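Local coordinates for glycosyl hydrolase family 10 (Bacteroides intestinalis DSM 17393, PDB 4QPW), which binds xylo-oligosaccharides, and probably xylan, as a carbohydrate-binding module of a larger enzyme that is probably a xylan-degrading glycoside hydrolase of family 10, at residues 32-35 / 40-43; 55-60 / 89-94; 97-102 / 106-111; 70-75 / 84-89. One frame throughout, in Å; residues are numbered along the deposited sequence.

Contact 1: 32-35 / 40-43; sequences GKND and LEIK
Gly32 and Glu41 form an antiparallel hydrogen-bonded pair, with CA atoms 5.5 Å apart. Glu41 N donates to Gly32 O at 2.8 Å, and Gly32 N returns a bond to Glu41 O at 3.1 Å. Lys33 and Leu40 follow as the non-hydrogen-bonded pair, and their CA atoms close to 4.6 Å. The chain turns a corner at Gly32. The Lys33 and Leu40 side chains diverge, but Leu40 CD1 folds back to 3.6 Å from Gly32 O.

The polar link lies one step further on. Asn34 ND2 meets Glu41 OE2 at 2.9 Å, and the bond is almost straight, with an N-H...O angle of 177°. The acceptor lies in the plane of the Asn34 amide. The donor stands above the carboxylate plane, and the two flat groups are turned 77° apart. Glu41 CG is anti to the backbone N (chi1 -178°) and the chain runs on extended, which carries the carboxylate across to Asn34. OE2 is also gripped by Gln133 of strand 130-141. A leucine at Glu41 would probably leave the amides of Asn34 and Gln133 without their shared acceptor. Lys33 NZ bonds the backbone oxygens of Ala13 and Tyr10 and pairs with Asp35 OD1. The arrangement is a beta hairpin, built from strands 33-34 and 39-44 at the surface of a beta-sandwich.

Contact 2: 55-60 / 89-94; sequences QYHTAD and GPWSGR. With XYP (beta-D-xylopyranose), chain B; XYP (beta-D-xylopyranose), chain C; XYP (beta-D-xylopyranose), chain D.
His57 and Trp91 meet beside the xylo-oligosaccharide site of this beta-sandwich module. His57 lies on strand 54-57, and Trp91 in the type I turn from Pro90 to Gly93. His57 NE2 comes to 3.4 Å from Trp91 CZ2, which sits at the edge of the imidazole. The ring planes are 44° apart, so the pair is oblique. Trp91 CG lies anti to its carbonyl carbon (chi1 -67°), and the indole reaches back from the turn toward strand 54-57.

One indole face carries the xylose of chain B, whose C4 stands 3.7 Å above the ring plane, over its centre. The next xylose, chain C, brings C5 to 3.6 Å from Trp91 CZ3. Trp18 meets the indole edge-to-face, and the His57 ring stacks on His120. An alanine in place of Trp91 would probably leave the chain B xylose without its aromatic platform and His57 without this neighbour.

Gln55 grips the sugar chain further along. Its CG sits between backbone N and carbonyl carbon (chi1 64°), and the rest is extended. The amide then spans two sugars: NE2 donates to O4 of the chain C xylose at 3.1 Å, and OE1 accepts from O2 of the chain D xylose at 2.6 Å.

Contact 3: 97-102 / 106-111; sequences GSFSFN and KEYEFS
Tyr108 and Phe99 bury the most surface here, and each lies against the other. Their strands run nearly antiparallel, with axes 8.2 Å apart, and side chains fill the space between them. Tyr108 CB sits over the centre of the Phe99 ring, 3.4 Å from its centroid and 8° off the normal. This is a CH-pi contact. The two side chains slide past each other in opposite directions, and the rings meet obliquely, with planes at 34°. Phe99 CG lies anti to the carbonyl carbon (chi1 -61°), and the ring is laid across the base of Tyr108. The far end of the same ring, CZ, touches Phe110 CB at 3.9 Å. Phe110 CE1 in turn lies 4.1 Å from Gly97 CA, where a side chain on Gly97 would clash with the ring.

Tyr108 extends toward the C-terminal end of strand 95-101. Its OH comes to 3.3 Å from Phe101 CA. Three waters bridge the polar groups there. One water joins Ser100 O, Lys106 NZ and Tyr108 OH, and a second joins Asn102 N to the same hydroxyl. A third is shared by Asn102 ND2 and Lys106 NZ, while Asn102 OD1 accepts from Glu104 N within the connecting loop.

Phe86 of strand 82-89 meets the rings of Phe99 and Phe110, the latter edge-to-face. Strand 95-101 is an outermost strand of the five-stranded sheet and pairs with strand 82-89. Strand 106-113 belongs to the other sheet and pairs with strand 69-78.

Contact 4: 70-75 / 84-89; sequences YKLKMM and LNFGVG
Part of the hydrophobic core between the two sheets of the sandwich is formed by Leu72 and Met74 on strand 69-78 and by Leu84, Phe86 and Val88 on strand 82-89. All five are buried. The strands run at 138° to each other. Their axes stay 9.7 Å apart, and side chains alone meet.

Leu72 is central. Its CD2 methyl stands over one face of the Phe86 ring, 3.8 Å from the centroid and 17° off the normal, in a CH-pi contact. The methyl is shifted toward the rim, and CD1 and CE1 of Phe86 are equally near, at 3.7 Å. The two side chains come from opposite directions. The same CD2 also reaches Val88 CG2 at 3.9 Å, so one branch of the leucine fills the angle between ring and valine. The chi1 of 168° sets Leu72 CG trans to the backbone N and directs the side chain into the gap between the sheets.

In the conformer given, Met74 crosses Leu84 obliquely; a second was deposited, so the fine detail of this contact, including the closeness of Met74 SD to Leu84 CD2, is doubtful. Around this pair, Met74 also touches Phe99, and Leu84 touches Phe101, both on strand 95-101. Val137 of strand 130-141 lies against Leu72, and Leu62 against Val88. Aliphatic and aromatic side chains interlocking between two facing antiparallel sheets are characteristic of a beta-sandwich.

From the N terminus, contact 1 comes first and closes the short hairpin of strands 33-34 and 39-44. The chain continues to strand 54-57, where Tyr56 packs on Ile42 and Thr58 on Leu40. Contact 2 then closes a longer loop, from strand 54-57 to the turn after strand 82-89, beside the bound xylo-oligosaccharide. Contact 4 is nested inside that loop and shares Gly89 with it; Tyr56 touches Leu84 there. Contact 3 follows in series, where the chain passes from strand 95-101 to the other sheet. It adjoins contact 4 through the Glu109 to Lys71 salt bridge. Contacts 3 and 4 tie the two sheets together, while contact 1 stays within one.

Contact 1: 32-35 / 40-43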
loop_
_atom_site.group_PDB
_atom_site.type_symbol
_atom_site.label_atom_id
_atom_site.label_comp_id
_atom_site.label_asym_id
_atom_site.label_seq_id
_atom_site.Cartn_x
_atom_site.Cartn_y
_atom_site.Cartn_z
ATOM N N GLY A 32 6.786 3.266 -9.146
ATOM C CA GLY A 32 8.138 2.742 -9.012
ATOM C C GLY A 32 8.892 3.443 -7.909
ATOM O O GLY A 32 8.304 4.237 -7.157
ATOM N N LYS A 33 10.160 3.174 -7.823
ATOM C CA LYS A 33 10.953 3.747 -6.755
ATOM C C LYS A 33 11.411 5.108 -6.991
ATOM O O LYS A 33 11.868 5.433 -8.165
ATOM C CB LYS A 33 12.205 2.913 -6.561
ATOM C CG LYS A 33 12.005 1.802 -5.691
ATOM C CD LYS A 33 11.768 2.129 -4.199
ATOM C CE LYS A 33 12.747 3.010 -3.517
ATOM N NZ LYS A 33 14.091 2.376 -3.246
ATOM N N ASN A 34 11.372 5.975 -6.013
ATOM C CA ASN A 34 12.039 7.290 -5.998
ATOM C C ASN A 34 13.267 7.069 -5.142
ATOM O O ASN A 34 13.238 6.923 -3.904
ATOM C CB ASN A 34 11.142 8.353 -5.427
ATOM C CG ASN A 34 11.801 9.731 -5.243
ATOM O OD1 ASN A 34 12.993 9.821 -5.108
ATOM N ND2 ASN A 34 10.998 10.739 -5.295
ATOM N N ASP A 35 14.419 7.015 -5.780
ATOM C CA ASP A 35 15.674 6.666 -5.104
ATOM C C ASP A 35 16.290 7.896 -4.389
ATOM O O ASP A 35 17.220 7.725 -3.620
ATOM C CB ASP A 35 16.739 5.994 -6.006
ATOM C CG ASP A 35 16.405 4.518 -6.352
ATOM O OD1 ASP A 35 15.552 3.859 -5.712
ATOM O OD2 ASP A 35 16.998 4.005 -7.347
ATOM N N LEU A 40 8.678 4.066 -2.306
ATOM C CA LEU A 40 7.799 3.742 -3.422
ATOM C C LEU A 40 7.001 4.983 -3.775
ATOM O O LEU A 40 6.519 5.678 -2.861
ATOM C CB LEU A 40 6.911 2.566 -3.037
ATOM C CG LEU A 40 5.900 2.102 -4.023
ATOM C CD1 LEU A 40 6.501 1.640 -5.347
ATOM C CD2 LEU A 40 5.055 1.005 -3.452
ATOM N N GLU A 41 6.788 5.288 -5.042
ATOM C CA GLU A 41 6.078 6.477 -5.466
ATOM C C GLU A 41 5.054 6.131 -6.538
ATOM O O GLU A 41 5.357 5.445 -7.514
ATOM C CB GLU A 41 7.096 7.495 -5.975
ATOM C CG GLU A 41 6.526 8.824 -6.416
ATOM C CD GLU A 41 7.576 9.949 -6.538
ATOM O OE1 GLU A 41 7.683 10.421 -7.717
ATOM O OE2 GLU A 41 8.163 10.394 -5.603
ATOM N N ILE A 42 3.863 6.645 -6.361
ATOM C CA ILE A 42 2.730 6.467 -7.307
ATOM C C ILE A 42 2.340 7.900 -7.728
ATOM O O ILE A 42 1.838 8.693 -6.883
ATOM C CB ILE A 42 1.578 5.723 -6.730
ATOM C CG1 ILE A 42 2.069 4.336 -6.201
ATOM C CG2 ILE A 42 0.442 5.606 -7.747
ATOM C CD1 ILE A 42 2.336 4.296 -4.695
ATOM N N LYS A 43 2.596 8.255 -8.989
ATOM C CA LYS A 43 2.322 9.606 -9.482
ATOM C C LYS A 43 1.275 9.588 -10.548
ATOM O O LYS A 43 1.370 8.811 -11.502
ATOM C CB LYS A 43 3.557 10.204 -10.042
ATOM C CG LYS A 43 4.551 10.641 -9.109
ATOM C CD LYS A 43 5.509 11.618 -9.832
ATOM C CE LYS A 43 4.692 12.678 -10.538
ATOM N NZ LYS A 43 5.285 14.035 -10.416
#

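Contact 2: 55-60 / 89-94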
loop_
_atom_site.group_PDB
_atom_site.type_symbol
_atom_site.label_atom_id
_atom_site.label_comp_id
_atom_site.label_asym_id
_atom_site.label_seq_id
_atom_site.Cartn_x
_atom_site.Cartn_y
_atom_site.Cartn_z
ATOM N N GLN A 55 -3.874 0.095 -9.155
ATOM C CA GLN A 55 -3.771 -0.882 -8.019
ATOM C C GLN A 55 -2.444 -1.549 -8.042
ATOM O O GLN A 55 -1.828 -1.760 -9.113
ATOM C CB GLN A 55 -4.932 -1.869 -8.050
ATOM C CG GLN A 55 -4.952 -2.767 -9.287
ATOM C CD GLN A 55 -6.068 -3.773 -9.263
ATOM O OE1 GLN A 55 -6.532 -4.217 -8.210
ATOM N NE2 GLN A 55 -6.571 -4.129 -10.457
ATOM N N TYR A 56 -1.917 -1.855 -6.838
ATOM C CA TYR A 56 -0.540 -2.287 -6.733
ATOM C C TYR A 56 -0.361 -2.987 -5.404
ATOM O O TYR A 56 -0.904 -2.551 -4.381
ATOM C CB TYR A 56 0.416 -1.077 -6.899
ATOM C CG TYR A 56 0.029 0.186 -6.196
ATOM C CD1 TYR A 56 -0.895 1.088 -6.786
ATOM C CD2 TYR A 56 0.493 0.534 -4.944
ATOM C CE1 TYR A 56 -1.372 2.182 -6.144
ATOM C CE2 TYR A 56 0.084 1.641 -4.309
ATOM C CZ TYR A 56 -0.870 2.490 -4.875
ATOM O OH TYR A 56 -1.254 3.638 -4.214
ATOM N N HIS A 57 0.465 -4.011 -5.407
ATOM C CA HIS A 57 0.851 -4.619 -4.113
ATOM C C HIS A 57 1.951 -3.791 -3.537
ATOM O O HIS A 57 2.951 -3.426 -4.202
ATOM C CB HIS A 57 1.376 -6.036 -4.312
ATOM C CG HIS A 57 0.336 -7.017 -4.778
ATOM N ND1 HIS A 57 0.692 -8.332 -5.034
ATOM C CD2 HIS A 57 -0.998 -6.883 -5.031
ATOM C CE1 HIS A 57 -0.397 -8.969 -5.454
ATOM N NE2 HIS A 57 -1.419 -8.135 -5.476
ATOM N N THR A 58 1.851 -3.484 -2.244
ATOM C CA THR A 58 2.930 -2.791 -1.509
ATOM C C THR A 58 3.700 -3.706 -0.607
ATOM O O THR A 58 4.769 -3.299 -0.052
ATOM C CB THR A 58 2.348 -1.590 -0.745
ATOM O OG1 THR A 58 1.316 -2.033 0.127
ATOM C CG2 THR A 58 1.853 -0.519 -1.639
ATOM N N ALA A 59 3.276 -4.951 -0.479
ATOM C CA ALA A 59 3.929 -6.037 0.260
ATOM C C ALA A 59 3.288 -7.335 -0.263
ATOM O O ALA A 59 2.183 -7.308 -0.819
ATOM C CB ALA A 59 3.712 -5.918 1.770
ATOM N N ASP A 60 3.971 -8.451 -0.053
ATOM C CA ASP A 60 3.509 -9.747 -0.601
ATOM C C ASP A 60 4.120 -10.842 0.221
ATOM O O ASP A 60 4.937 -10.600 1.137
ATOM C CB ASP A 60 4.020 -9.807 -2.088
ATOM C CG ASP A 60 3.391 -10.856 -2.941
ATOM O OD1 ASP A 60 2.502 -11.536 -2.521
ATOM O OD2 ASP A 60 3.984 -10.981 -4.088
ATOM N N GLY A 89 -4.518 -9.660 2.449
ATOM C CA GLY A 89 -4.952 -11.048 2.211
ATOM C C GLY A 89 -4.670 -11.452 0.795
ATOM O O GLY A 89 -4.168 -10.707 -0.017
ATOM N N PRO A 90 -4.999 -12.731 0.481
ATOM C CA PRO A 90 -4.841 -13.273 -0.829
ATOM C C PRO A 90 -5.930 -12.732 -1.801
ATOM O O PRO A 90 -6.804 -12.037 -1.437
ATOM C CB PRO A 90 -4.923 -14.785 -0.584
ATOM C CG PRO A 90 -5.929 -14.872 0.553
ATOM C CD PRO A 90 -5.603 -13.692 1.436
ATOM N N TRP A 91 -5.776 -13.179 -3.062
ATOM C CA TRP A 91 -6.711 -12.744 -4.090
ATOM C C TRP A 91 -8.204 -13.152 -3.772
ATOM O O TRP A 91 -9.097 -12.430 -4.144
ATOM C CB TRP A 91 -6.330 -13.349 -5.465
ATOM C CG TRP A 91 -5.030 -12.832 -5.999
ATOM C CD1 TRP A 91 -3.864 -13.479 -6.087
ATOM C CD2 TRP A 91 -4.834 -11.551 -6.575
ATOM N NE1 TRP A 91 -2.912 -12.615 -6.621
ATOM C CE2 TRP A 91 -3.472 -11.463 -6.939
ATOM C CE3 TRP A 91 -5.651 -10.500 -6.820
ATOM C CZ2 TRP A 91 -2.916 -10.331 -7.593
ATOM C CZ3 TRP A 91 -5.039 -9.331 -7.379
ATOM C CH2 TRP A 91 -3.675 -9.322 -7.742
ATOM N N SER A 92 -8.373 -14.192 -3.000
ATOM C CA SER A 92 -9.765 -14.607 -2.687
ATOM C C SER A 92 -10.469 -13.721 -1.776
ATOM O O SER A 92 -11.752 -13.718 -1.758
ATOM C CB SER A 92 -9.707 -16.030 -2.109
ATOM O OG SER A 92 -9.089 -16.154 -0.923
ATOM N N GLY A 93 -9.807 -12.980 -0.872
ATOM C CA GLY A 93 -10.500 -12.238 0.113
ATOM C C GLY A 93 -9.506 -11.598 1.108
ATOM O O GLY A 93 -8.520 -12.244 1.456
ATOM N N ARG A 94 -9.851 -10.445 1.583
ATOM C CA ARG A 94 -8.884 -9.612 2.427
ATOM C C ARG A 94 -9.565 -8.944 3.540
ATOM O O ARG A 94 -10.787 -8.628 3.482
ATOM C CB ARG A 94 -8.147 -8.608 1.493
ATOM C CG ARG A 94 -7.577 -9.190 0.240
ATOM C CD ARG A 94 -6.548 -8.257 -0.396
ATOM N NE ARG A 94 -6.048 -8.703 -1.704
ATOM C CZ ARG A 94 -6.725 -8.515 -2.862
ATOM N NH1 ARG A 94 -7.856 -7.871 -2.870
ATOM N NH2 ARG A 94 -6.233 -8.985 -3.958
HETATM O O1 XYP B . -2.385 -14.825 -9.609
HETATM C C1 XYP B . -3.298 -14.053 -10.343
HETATM C C2 XYP B . -4.711 -14.186 -9.768
HETATM C C3 XYP B . -5.600 -13.297 -10.606
HETATM C C4 XYP B . -5.052 -11.878 -10.487
HETATM C C5 XYP B . -3.711 -11.822 -11.128
HETATM O O2 XYP B . -5.309 -15.515 -9.759
HETATM O O3 XYP B . -6.914 -13.246 -10.083
HETATM O O4 XYP B . -5.789 -10.998 -11.498
HETATM O O5 XYP B . -2.842 -12.705 -10.280
HETATM C C1 XYP C . -6.234 -9.744 -10.988
HETATM C C2 XYP C . -6.505 -8.905 -12.265
HETATM C C3 XYP C . -7.093 -7.602 -11.775
HETATM C C4 XYP C . -8.200 -7.771 -10.796
HETATM C C5 XYP C . -7.775 -8.659 -9.642
HETATM O O2 XYP C . -5.346 -8.697 -13.058
HETATM O O3 XYP C . -7.554 -6.785 -12.896
HETATM O O4 XYP C . -8.548 -6.482 -10.240
HETATM O O5 XYP C . -7.325 -9.930 -10.162
HETATM C C1 XYP D . -9.714 -6.470 -9.477
HETATM C C2 XYP D . -9.580 -5.412 -8.418
HETATM C C3 XYP D . -10.862 -5.256 -7.616
HETATM C C4 XYP D . -12.029 -5.013 -8.609
HETATM C C5 XYP D . -11.998 -6.053 -9.666
HETATM O O2 XYP D . -8.539 -5.765 -7.505
HETATM O O3 XYP D . -10.712 -4.145 -6.685
HETATM O O4 XYP D . -13.235 -5.025 -7.832
HETATM O O5 XYP D . -10.790 -6.043 -10.398
#

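Contact 3: 97-102 / 106-111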
loop_
_atom_site.group_PDB
_atom_site.type_symbol
_atom_site.label_atom_id
_atom_site.label_comp_id
_atom_site.label_asym_id
_atom_site.label_seq_id
_atom_site.Cartn_x
_atom_site.Cartn_y
_atom_site.Cartn_z
ATOM N N GLY A 97 -9.471 -1.809 4.582
ATOM C CA GLY A 97 -9.511 -0.547 5.248
ATOM C C GLY A 97 -8.957 0.556 4.397
ATOM O O GLY A 97 -8.789 0.371 3.191
ATOM N N SER A 98 -8.758 1.704 4.965
ATOM C CA SER A 98 -8.216 2.826 4.247
ATOM C C SER A 98 -7.405 3.729 5.142
ATOM O O SER A 98 -7.645 3.734 6.397
ATOM C CB SER A 98 -9.262 3.622 3.539
ATOM O OG SER A 98 -10.052 4.252 4.500
ATOM N N PHE A 99 -6.467 4.472 4.590
ATOM C CA PHE A 99 -5.722 5.492 5.288
ATOM C C PHE A 99 -5.908 6.849 4.589
ATOM O O PHE A 99 -5.804 6.963 3.360
ATOM C CB PHE A 99 -4.206 5.163 5.367
ATOM C CG PHE A 99 -3.810 3.901 6.093
ATOM C CD1 PHE A 99 -4.364 3.554 7.304
ATOM C CD2 PHE A 99 -2.830 3.055 5.571
ATOM C CE1 PHE A 99 -3.976 2.424 7.985
ATOM C CE2 PHE A 99 -2.436 1.953 6.270
ATOM C CZ PHE A 99 -2.965 1.645 7.475
ATOM N N SER A 100 -6.116 7.876 5.401
ATOM C CA SER A 100 -6.236 9.269 4.894
ATOM C C SER A 100 -4.949 10.020 5.205
ATOM O O SER A 100 -4.690 10.310 6.388
ATOM C CB SER A 100 -7.442 9.970 5.571
ATOM O OG SER A 100 -8.627 9.285 5.116
ATOM N N PHE A 101 -4.144 10.191 4.200
ATOM C CA PHE A 101 -2.810 10.734 4.296
ATOM C C PHE A 101 -2.788 12.215 4.099
ATOM O O PHE A 101 -3.809 12.788 3.606
ATOM C CB PHE A 101 -1.870 9.953 3.364
ATOM C CG PHE A 101 -2.262 10.008 1.912
ATOM C CD1 PHE A 101 -2.067 11.140 1.127
ATOM C CD2 PHE A 101 -2.876 8.945 1.312
ATOM C CE1 PHE A 101 -2.478 11.213 -0.205
ATOM C CE2 PHE A 101 -3.281 8.985 -0.003
ATOM C CZ PHE A 101 -3.079 10.103 -0.776
ATOM N N ASN A 102 -1.685 12.805 4.417
ATOM C CA ASN A 102 -1.503 14.264 4.229
ATOM C C ASN A 102 -0.135 14.502 3.772
ATOM O O ASN A 102 0.610 13.588 3.262
ATOM C CB ASN A 102 -1.918 15.031 5.520
ATOM C CG ASN A 102 -0.956 14.889 6.620
ATOM O OD1 ASN A 102 0.077 14.272 6.533
ATOM N ND2 ASN A 102 -1.243 15.613 7.741
ATOM N N LYS A 106 3.925 10.215 8.031
ATOM C CA LYS A 106 3.267 9.683 9.212
ATOM C C LYS A 106 3.146 8.179 9.049
ATOM O O LYS A 106 3.061 7.677 7.938
ATOM C CB LYS A 106 1.859 10.278 9.421
ATOM C CG LYS A 106 1.978 11.804 9.744
ATOM C CD LYS A 106 0.672 12.556 9.701
ATOM C CE LYS A 106 -0.467 11.995 10.436
ATOM N NZ LYS A 106 -1.662 12.962 10.206
ATOM N N GLU A 107 3.108 7.469 10.187
ATOM C CA GLU A 107 2.816 6.051 10.193
ATOM C C GLU A 107 1.362 5.839 10.460
ATOM O O GLU A 107 0.792 6.509 11.370
ATOM C CB GLU A 107 3.655 5.309 11.251
ATOM C CG GLU A 107 3.589 3.800 11.088
ATOM C CD GLU A 107 4.381 3.099 12.164
ATOM O OE1 GLU A 107 3.872 3.027 13.315
ATOM O OE2 GLU A 107 5.521 2.636 11.904
ATOM N N TYR A 108 0.710 4.993 9.708
ATOM C CA TYR A 108 -0.664 4.597 9.878
ATOM C C TYR A 108 -0.730 3.166 10.309
ATOM O O TYR A 108 0.067 2.322 9.786
ATOM C CB TYR A 108 -1.434 4.827 8.546
ATOM C CG TYR A 108 -1.409 6.267 8.091
ATOM C CD1 TYR A 108 -2.459 7.145 8.545
ATOM C CD2 TYR A 108 -0.361 6.812 7.446
ATOM C CE1 TYR A 108 -2.450 8.491 8.274
ATOM C CE2 TYR A 108 -0.341 8.162 7.126
ATOM C CZ TYR A 108 -1.394 8.988 7.565
ATOM O OH TYR A 108 -1.346 10.359 7.283
ATOM N N GLU A 109 -1.618 2.806 11.209
ATOM C CA GLU A 109 -1.782 1.447 11.640
ATOM C C GLU A 109 -3.200 0.989 11.510
ATOM O O GLU A 109 -4.164 1.749 11.758
ATOM C CB GLU A 109 -1.014 1.089 12.972
ATOM C CG GLU A 109 -1.478 1.715 14.270
ATOM C CD GLU A 109 -0.667 1.252 15.489
ATOM O OE1 GLU A 109 -1.439 0.729 16.334
ATOM O OE2 GLU A 109 0.600 1.413 15.585
ATOM N N PHE A 110 -3.392 -0.262 11.147
ATOM C CA PHE A 110 -4.741 -0.941 10.971
ATOM C C PHE A 110 -4.665 -2.241 11.652
ATOM O O PHE A 110 -3.929 -3.146 11.235
ATOM C CB PHE A 110 -4.935 -1.094 9.455
ATOM C CG PHE A 110 -6.059 -2.050 8.994
ATOM C CD1 PHE A 110 -7.393 -1.663 9.076
ATOM C CD2 PHE A 110 -5.761 -3.272 8.410
ATOM C CE1 PHE A 110 -8.419 -2.554 8.647
ATOM C CE2 PHE A 110 -6.778 -4.104 7.941
ATOM C CZ PHE A 110 -8.038 -3.704 8.057
ATOM N N SER A 111 -5.438 -2.418 12.722
ATOM C CA SER A 111 -5.564 -3.669 13.370
ATOM C C SER A 111 -6.583 -4.592 12.714
ATOM O O SER A 111 -7.660 -4.085 12.312
ATOM C CB SER A 111 -6.001 -3.456 14.849
ATOM O OG SER A 111 -4.955 -2.841 15.601
HETATM O O HOH W 1 -3.215 12.575 7.734
HETATM O O HOH W 2 0.591 11.349 5.716
HETATM O O HOH W 3 -0.726 15.911 10.808
#

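Contact 4: 70-75 / 84-89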
loop_
_atom_site.group_PDB
_atom_site.type_symbol
_atom_site.label_atom_id
_atom_site.label_comp_id
_atom_site.label_asym_id
_atom_site.label_seq_id
_atom_site.Cartn_x
_atom_site.Cartn_y
_atom_site.Cartn_z
ATOM N N TYR A 70 -3.330 -9.070 13.926
ATOM C CA TYR A 70 -2.107 -8.353 13.490
ATOM C C TYR A 70 -2.398 -6.931 13.361
ATOM O O TYR A 70 -3.541 -6.464 13.406
ATOM C CB TYR A 70 -1.648 -8.896 12.081
ATOM C CG TYR A 70 -1.406 -10.373 12.024
ATOM C CD1 TYR A 70 -0.203 -10.929 12.340
ATOM C CD2 TYR A 70 -2.444 -11.272 11.608
ATOM C CE1 TYR A 70 0.046 -12.273 12.257
ATOM C CE2 TYR A 70 -2.219 -12.588 11.557
ATOM C CZ TYR A 70 -0.986 -13.112 11.871
ATOM O OH TYR A 70 -0.797 -14.479 11.761
ATOM N N LYS A 71 -1.323 -6.123 13.136
ATOM C CA LYS A 71 -1.451 -4.787 12.590
ATOM C C LYS A 71 -0.756 -4.682 11.253
ATOM O O LYS A 71 0.327 -5.294 11.059
ATOM C CB LYS A 71 -0.766 -3.718 13.477
ATOM C CG LYS A 71 -1.406 -3.557 14.831
ATOM C CD LYS A 71 -0.632 -2.544 15.673
ATOM C CE LYS A 71 -1.201 -2.424 17.091
ATOM N NZ LYS A 71 -0.448 -1.378 17.892
ATOM N N LEU A 72 -1.335 -3.961 10.338
ATOM C CA LEU A 72 -0.637 -3.429 9.183
ATOM C C LEU A 72 -0.102 -2.030 9.560
ATOM O O LEU A 72 -0.908 -1.195 10.079
ATOM C CB LEU A 72 -1.610 -3.280 8.014
ATOM C CG LEU A 72 -1.164 -2.502 6.815
ATOM C CD1 LEU A 72 -0.033 -3.179 6.058
ATOM C CD2 LEU A 72 -2.355 -2.205 5.870
ATOM N N LYS A 73 1.148 -1.766 9.343
ATOM C CA LYS A 73 1.751 -0.434 9.528
ATOM C C LYS A 73 2.261 0.040 8.228
ATOM O O LYS A 73 2.989 -0.712 7.509
ATOM C CB LYS A 73 2.840 -0.410 10.566
ATOM C CG LYS A 73 2.400 -0.863 11.931
ATOM C CD LYS A 73 3.446 -0.669 13.026
ATOM C CE LYS A 73 2.891 -1.059 14.404
ATOM N NZ LYS A 73 3.844 -0.789 15.485
ATOM N N MET A 74 1.950 1.270 7.811
ATOM C CA MET A 74 2.483 1.854 6.589
ATOM C C MET A 74 2.847 3.276 6.806
ATOM O O MET A 74 1.996 4.015 7.393
ATOM C CB MET A 74 1.423 1.745 5.530
ATOM C CG MET A 74 1.849 2.054 4.123
ATOM S SD MET A 74 0.525 2.112 2.889
ATOM C CE MET A 74 -0.315 0.443 3.692
ATOM N N MET A 75 3.993 3.695 6.382
ATOM C CA MET A 75 4.359 5.128 6.423
ATOM C C MET A 75 4.108 5.725 5.050
ATOM O O MET A 75 4.657 5.237 4.036
ATOM C CB MET A 75 5.760 5.316 6.909
ATOM C CG MET A 75 6.208 6.770 6.774
ATOM S SD MET A 75 7.570 7.321 7.825
ATOM C CE MET A 75 8.785 7.809 6.660
ATOM N N LEU A 84 -5.946 6.354 0.607
ATOM C CA LEU A 84 -5.290 5.086 0.142
ATOM C C LEU A 84 -6.286 3.941 0.522
ATOM O O LEU A 84 -6.506 3.856 1.739
ATOM C CB LEU A 84 -3.805 4.990 0.809
ATOM C CG LEU A 84 -2.910 4.106 0.198
ATOM C CD1 LEU A 84 -2.529 4.523 -1.221
ATOM C CD2 LEU A 84 -1.636 3.982 1.024
ATOM N N ASN A 85 -6.868 3.168 -0.310
ATOM C CA ASN A 85 -7.608 1.992 0.066
ATOM C C ASN A 85 -6.723 0.771 0.056
ATOM O O ASN A 85 -5.785 0.699 -0.799
ATOM C CB ASN A 85 -8.781 1.764 -0.882
ATOM C CG ASN A 85 -9.777 2.898 -0.753
ATOM O OD1 ASN A 85 -9.634 3.907 -1.450
ATOM N ND2 ASN A 85 -10.543 2.868 0.231
ATOM N N PHE A 86 -6.912 -0.183 0.934
ATOM C CA PHE A 86 -6.104 -1.386 0.986
ATOM C C PHE A 86 -6.862 -2.556 1.364
ATOM O O PHE A 86 -7.974 -2.437 2.015
ATOM C CB PHE A 86 -4.845 -1.159 1.864
ATOM C CG PHE A 86 -5.175 -0.878 3.278
ATOM C CD1 PHE A 86 -5.609 -1.837 4.107
ATOM C CD2 PHE A 86 -5.124 0.423 3.732
ATOM C CE1 PHE A 86 -5.992 -1.558 5.399
ATOM C CE2 PHE A 86 -5.522 0.708 5.036
ATOM C CZ PHE A 86 -5.933 -0.278 5.824
ATOM N N GLY A 87 -6.334 -3.739 1.103
ATOM C CA GLY A 87 -6.792 -4.980 1.694
ATOM C C GLY A 87 -5.617 -5.849 2.002
ATOM O O GLY A 87 -4.647 -5.877 1.188
ATOM N N VAL A 88 -5.634 -6.554 3.096
ATOM C CA VAL A 88 -4.558 -7.456 3.475
ATOM C C VAL A 88 -5.030 -8.898 3.354
ATOM O O VAL A 88 -6.008 -9.307 4.108
ATOM C CB VAL A 88 -4.068 -7.217 4.925
ATOM C CG1 VAL A 88 -2.878 -8.068 5.213
ATOM C CG2 VAL A 88 -3.744 -5.743 5.149
ATOM N N GLY A 89 -4.518 -9.660 2.449
ATOM C CA GLY A 89 -4.952 -11.048 2.211
ATOM C C GLY A 89 -4.670 -11.452 0.795
ATOM O O GLY A 89 -4.168 -10.707 -0.017
#